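Local atomic coordinates of NAD nucleotidase (PDB entry 3ZTV), a protein that degrades NAD to adenosine and nicotinamide riboside in the periplasm, acting as a zinc-dependent 5'-nucleotidase with NAD pyrophosphatase activity. Residues A107-L112 with S134-K139. Sequence-based numbering, arbitrary orientation.
Sequences AGNEGL and SILYNK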
loop_
_atom_site.group_PDB
_atom_site.type_symbol
_atom_site.label_atom_id
_atom_site.label_comp_id
_atom_site.label_asym_id
_atom_site.label_seq_id
_atom_site.Cartn_x
_atom_site.Cartn_y
_atom_site.Cartn_z
ATOM N N ALA A 107 -6.043 24.825 4.727
ATOM C CA ALA A 107 -6.946 25.742 4.034
ATOM C C ALA A 107 -7.171 25.290 2.588
ATOM O O ALA A 107 -7.375 26.106 1.688
ATOM C CB ALA A 107 -6.409 27.182 4.103
ATOM N N GLY A 108 -7.121 23.977 2.370
ATOM C CA GLY A 108 -7.379 23.421 1.055
ATOM C C GLY A 108 -6.259 23.643 0.062
ATOM O O GLY A 108 -5.211 24.192 0.406
ATOM N N ASN A 109 -6.467 23.212 -1.177
ATOM C CA ASN A 109 -5.471 23.440 -2.211
ATOM C C ASN A 109 -5.255 24.931 -2.410
ATOM O O ASN A 109 -4.153 25.387 -2.721
ATOM C CB ASN A 109 -5.909 22.813 -3.532
ATOM C CG ASN A 109 -5.931 21.293 -3.498
ATOM O OD1 ASN A 109 -5.653 20.662 -2.482
ATOM N ND2 ASN A 109 -6.284 20.698 -4.632
ATOM N N GLU A 110 -6.346 25.681 -2.262
ATOM C CA GLU A 110 -6.336 27.130 -2.393
ATOM C C GLU A 110 -5.359 27.769 -1.402
ATOM O O GLU A 110 -4.546 28.620 -1.766
ATOM C CB GLU A 110 -7.754 27.673 -2.177
ATOM C CG GLU A 110 -8.784 27.236 -3.228
ATOM C CD GLU A 110 -9.228 25.775 -3.114
ATOM O OE1 GLU A 110 -9.073 25.144 -2.040
ATOM O OE2 GLU A 110 -9.766 25.262 -4.120
ATOM N N GLY A 111 -5.423 27.334 -0.149
ATOM C CA GLY A 111 -4.520 27.849 0.862
ATOM C C GLY A 111 -3.070 27.479 0.595
ATOM O O GLY A 111 -2.167 28.283 0.818
ATOM N N LEU A 112 -2.824 26.263 0.109
ATOM C CA LEU A 112 -1.451 25.866 -0.178
ATOM C C LEU A 112 -0.895 26.682 -1.339
ATOM O O LEU A 112 0.258 27.101 -1.321
ATOM C CB LEU A 112 -1.351 24.364 -0.465
ATOM C CG LEU A 112 0.065 23.853 -0.747
ATOM C CD1 LEU A 112 1.061 24.357 0.299
ATOM C CD2 LEU A 112 0.072 22.331 -0.830
ATOM N N SER A 134 -5.521 19.865 -11.268
ATOM C CA SER A 134 -5.342 20.476 -9.958
ATOM C C SER A 134 -4.645 21.828 -10.060
ATOM O O SER A 134 -3.749 22.024 -10.879
ATOM C CB SER A 134 -4.513 19.553 -9.065
ATOM O OG SER A 134 -4.368 20.101 -7.760
ATOM N N ILE A 135 -5.042 22.762 -9.202
ATOM C CA ILE A 135 -4.351 24.043 -9.142
ATOM C C ILE A 135 -2.928 23.880 -8.587
ATOM O O ILE A 135 -2.100 24.780 -8.698
ATOM C CB ILE A 135 -5.147 25.113 -8.332
ATOM C CG1 ILE A 135 -5.236 24.762 -6.843
ATOM C CG2 ILE A 135 -6.544 25.324 -8.938
ATOM C CD1 ILE A 135 -6.008 25.811 -6.046
ATOM N N LEU A 136 -2.642 22.702 -8.029
ATOM C CA LEU A 136 -1.306 22.390 -7.499
ATOM C C LEU A 136 -0.432 21.594 -8.470
ATOM O O LEU A 136 0.691 21.214 -8.128
ATOM C CB LEU A 136 -1.416 21.647 -6.171
ATOM C CG LEU A 136 -2.172 22.410 -5.082
ATOM C CD1 LEU A 136 -2.401 21.520 -3.884
ATOM C CD2 LEU A 136 -1.434 23.690 -4.682
ATOM N N TYR A 137 -0.935 21.321 -9.668
ATOM C CA TYR A 137 -0.163 20.582 -10.660
ATOM C C TYR A 137 1.166 21.284 -10.932
ATOM O O TYR A 137 1.207 22.499 -11.097
ATOM C CB TYR A 137 -0.967 20.455 -11.955
ATOM C CG TYR A 137 -0.345 19.512 -12.960
ATOM C CD1 TYR A 137 -0.189 18.160 -12.669
ATOM C CD2 TYR A 137 0.078 19.967 -14.200
ATOM C CE1 TYR A 137 0.376 17.287 -13.587
ATOM C CE2 TYR A 137 0.643 19.097 -15.127
ATOM C CZ TYR A 137 0.790 17.763 -14.811
ATOM O OH TYR A 137 1.349 16.895 -15.726
ATOM N N ASN A 138 2.248 20.512 -10.972
ATOM C CA ASN A 138 3.578 21.041 -11.286
ATOM C C ASN A 138 4.111 22.109 -10.322
ATOM O O ASN A 138 4.904 22.964 -10.720
ATOM C CB ASN A 138 3.634 21.588 -12.722
ATOM C CG ASN A 138 3.653 20.492 -13.775
ATOM O OD1 ASN A 138 3.202 20.697 -14.904
ATOM N ND2 ASN A 138 4.174 19.326 -13.412
ATOM N N LYS A 139 3.679 22.074 -9.065
ATOM C CA LYS A 139 4.159 23.048 -8.088
ATOM C C LYS A 139 5.294 22.492 -7.219
ATOM O O LYS A 139 5.925 23.227 -6.464
ATOM C CB LYS A 139 3.009 23.536 -7.209
ATOM C CG LYS A 139 1.935 24.336 -7.949
ATOM C CD LYS A 139 2.505 25.584 -8.615
ATOM C CE LYS A 139 1.402 26.423 -9.262
ATOM N NZ LYS A 139 1.970 27.577 -10.008
HETATM O O HOH W 1 -7.185 21.899 -7.228
#
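S134 stands beside the amide of N109, its OG 3.7 Å from ND2. Both groups turn to the carboxylate of D173: OG is hydrogen-bonded to it, ND2 only weakly. The hydroxyl also accepts the backbone N-H of L136 at 3.1 Å, a nearly straight bond (162°) that closes an ST turn inside the type I turn S134-Y137; chi1 of -178° sets OG beside the carbonyl carbon for this. The backbone N of I135 donates to a water 3.0 Å away that also accepts from ND2 of N109, bridging the turn to the helix. On the other side of that amide OD1 takes the backbone N-H of G171, so partners at both ends fix its rotation. The I135 side chain reaches out to the helix backbone, where CD1 lies 3.8 Å from N of E110 and CG1 rests on CB of N109. L136 points toward the helix and is buried. Its CD1 sits over a face of the N109 amide, 3.6 Å from CG, while CD2 comes near the N109 carbonyl oxygen. Farther along the helix the same CD1 meets CD2 of L112 at 4.0 Å, the two leucines crossing at about a right angle; F105 and V174 add to this core. From L136 the chain swings off through a type II turn to K139, and Y137 and N138 pack on K191 of the second subunit. With the L112 side chain about 13 Å from a bound zinc ion, this is packing of helix 108-116 against the loop between strands 128-130 and 143-148, within the calcineurin-like metallophosphoesterase domain.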